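Local coordinates for protein putative ATPase, AAA family (Prochlorococcus marinus subsp. pastoris str. CCMP1986, PDB 3CTD) that probably acts as a DNA-dependent ATPase in the response to stalled DNA replication, and is represented here by its C-terminal part, at residues 49-54 with 120-125. The protein carries 1 engineered substitution. Numbering follows the deposited sequence.
Sequences SDPDAT and LAISPK
The carbonyl group of A121 meets S49 through a C-H...O contact, with S49 CA 3.0 Å from A121 O. K125 NZ reaches the same oxygen from another direction, 2.7 Å from A121 O and well above the carbonyl plane, 69° out of it. The carbonyls of L120 and S123, by contrast, receive the ammonium in their own planes, with NZ 3.0 Å from L120 O and 2.6 Å from S123 O. The pyrrolidine of P51 touches I122 with its CG, 4.2 Å from I122 CG2, and W184 of the second subunit also packs on this proline.

K125 folds back over the end of helix 110-121 because its chain bends twice, at chi2 (-71°) and chi4 (-68°). This brings NZ to S49 OG, 2.8 Å away, in the one hydrogen bond that joins the segments. S49 itself ends helix 36-47 in a Schellman motif, and D50 caps helix 51-63 by accepting from A53 N.

Next to these polar groups, the A121 methyl points toward the first turn of helix 51-63, where it lies against P51 CA and 3.7 Å from T54 OG1. That hydroxyl is already bound to D50 O.

With an alanine in place of K125, A121 O, S123 O and the S49 hydroxyl would probably lose the ammonium they share, and with it the hydrogen bond between the segments, while L120 O would keep the backbone N-H of S123.

In this MgsA-type C-terminal region of a RarA-family protein, one lysine thus gathers carbonyl oxygens at the end of helix 110-121 and ties them to S49, at the junction of helices 36-47 and 51-63. Four oxygens surround an ammonium with three N-H bonds, which implies some sharing, and the negative pole of the helix end is likely to stabilise its positive charge.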
loop_
_atom_site.group_PDB
_atom_site.type_symbol
_atom_site.label_atom_id
_atom_site.label_comp_id
_atom_site.label_asym_id
_atom_site.label_seq_id
_atom_site.Cartn_x
_atom_site.Cartn_y
_atom_site.Cartn_z
ATOM N N SER B 49 -15.167 5.271 17.557
ATOM C CA SER B 49 -15.378 3.957 16.936
ATOM C C SER B 49 -16.862 3.734 16.653
ATOM O O SER B 49 -17.389 2.624 16.765
ATOM C CB SER B 49 -14.775 2.803 17.764
ATOM O OG SER B 49 -13.388 3.025 18.001
ATOM N N ASP B 50 -17.542 4.801 16.275
ATOM C CA ASP B 50 -18.962 4.669 15.922
ATOM C C ASP B 50 -19.187 4.850 14.411
ATOM O O ASP B 50 -19.295 5.979 13.938
ATOM C CB ASP B 50 -19.791 5.676 16.726
ATOM C CG ASP B 50 -21.302 5.433 16.623
ATOM O OD1 ASP B 50 -21.781 4.782 15.673
ATOM O OD2 ASP B 50 -22.022 5.935 17.501
ATOM N N PRO B 51 -19.248 3.736 13.658
ATOM C CA PRO B 51 -19.460 3.734 12.206
ATOM C C PRO B 51 -20.791 4.337 11.816
ATOM O O PRO B 51 -20.870 5.118 10.848
ATOM C CB PRO B 51 -19.440 2.251 11.841
ATOM C CG PRO B 51 -19.597 1.492 13.162
ATOM C CD PRO B 51 -18.991 2.387 14.192
ATOM N N ASP B 52 -21.849 4.018 12.557
ATOM C CA ASP B 52 -23.139 4.648 12.245
ATOM C C ASP B 52 -23.111 6.146 12.342
ATOM O O ASP B 52 -23.509 6.830 11.396
ATOM C CB ASP B 52 -24.210 4.125 13.157
ATOM C CG ASP B 52 -24.361 2.648 13.012
ATOM O OD1 ASP B 52 -24.647 2.217 11.891
ATOM O OD2 ASP B 52 -24.143 1.920 13.987
ATOM N N ALA B 53 -22.676 6.685 13.482
ATOM C CA ALA B 53 -22.646 8.146 13.588
ATOM C C ALA B 53 -21.681 8.745 12.576
ATOM O O ALA B 53 -21.947 9.827 12.003
ATOM C CB ALA B 53 -22.285 8.568 14.968
ATOM N N THR B 54 -20.561 8.044 12.364
ATOM C CA THR B 54 -19.603 8.424 11.341
ATOM C C THR B 54 -20.348 8.622 10.042
ATOM O O THR B 54 -20.216 9.670 9.414
ATOM C CB THR B 54 -18.430 7.402 11.199
ATOM O OG1 THR B 54 -17.594 7.521 12.340
ATOM C CG2 THR B 54 -17.554 7.670 9.996
ATOM N N LEU B 120 -11.535 3.997 9.327
ATOM C CA LEU B 120 -11.013 4.625 10.535
ATOM C C LEU B 120 -11.940 4.378 11.724
ATOM O O LEU B 120 -11.462 4.043 12.794
ATOM C CB LEU B 120 -10.781 6.117 10.318
ATOM C CG LEU B 120 -9.732 6.427 9.256
ATOM C CD1 LEU B 120 -9.459 7.933 9.149
ATOM C CD2 LEU B 120 -8.451 5.643 9.565
ATOM N N ALA B 121 -13.260 4.501 11.544
ATOM C CA ALA B 121 -14.193 4.270 12.650
ATOM C C ALA B 121 -14.011 2.895 13.310
ATOM O O ALA B 121 -14.104 2.771 14.526
ATOM C CB ALA B 121 -15.602 4.420 12.166
ATOM N N ILE B 122 -13.767 1.853 12.507
ATOM C CA ILE B 122 -13.634 0.525 13.055
ATOM C C ILE B 122 -12.201 0.078 13.313
ATOM O O ILE B 122 -12.001 -1.060 13.734
ATOM C CB ILE B 122 -14.394 -0.541 12.199
ATOM C CG1 ILE B 122 -13.755 -0.767 10.814
ATOM C CG2 ILE B 122 -15.836 -0.108 11.997
ATOM C CD1 ILE B 122 -14.540 -1.767 9.962
ATOM N N SER B 123 -11.196 0.933 13.077
ATOM C CA SER B 123 -9.816 0.506 13.349
ATOM C C SER B 123 -9.542 0.604 14.822
ATOM O O SER B 123 -10.171 1.455 15.499
ATOM C CB SER B 123 -8.811 1.393 12.619
ATOM O OG SER B 123 -8.980 1.273 11.228
ATOM N N PRO B 124 -8.577 -0.217 15.339
ATOM C CA PRO B 124 -8.116 0.062 16.720
ATOM C C PRO B 124 -7.554 1.481 16.778
ATOM O O PRO B 124 -7.034 1.956 15.800
ATOM C CB PRO B 124 -7.000 -1.000 16.988
ATOM C CG PRO B 124 -6.565 -1.503 15.654
ATOM C CD PRO B 124 -7.843 -1.353 14.736
ATOM N N LYS B 125 -7.654 2.140 17.924
ATOM C CA LYS B 125 -7.206 3.515 18.079
ATOM C C LYS B 125 -5.912 3.658 18.900
ATOM O O LYS B 125 -5.649 2.839 19.797
ATOM C CB LYS B 125 -8.344 4.321 18.720
ATOM C CG LYS B 125 -9.717 4.118 18.019
ATOM C CD LYS B 125 -9.792 4.784 16.585
ATOM C CE LYS B 125 -11.228 4.829 16.031
ATOM N NZ LYS B 125 -11.787 3.448 15.697
#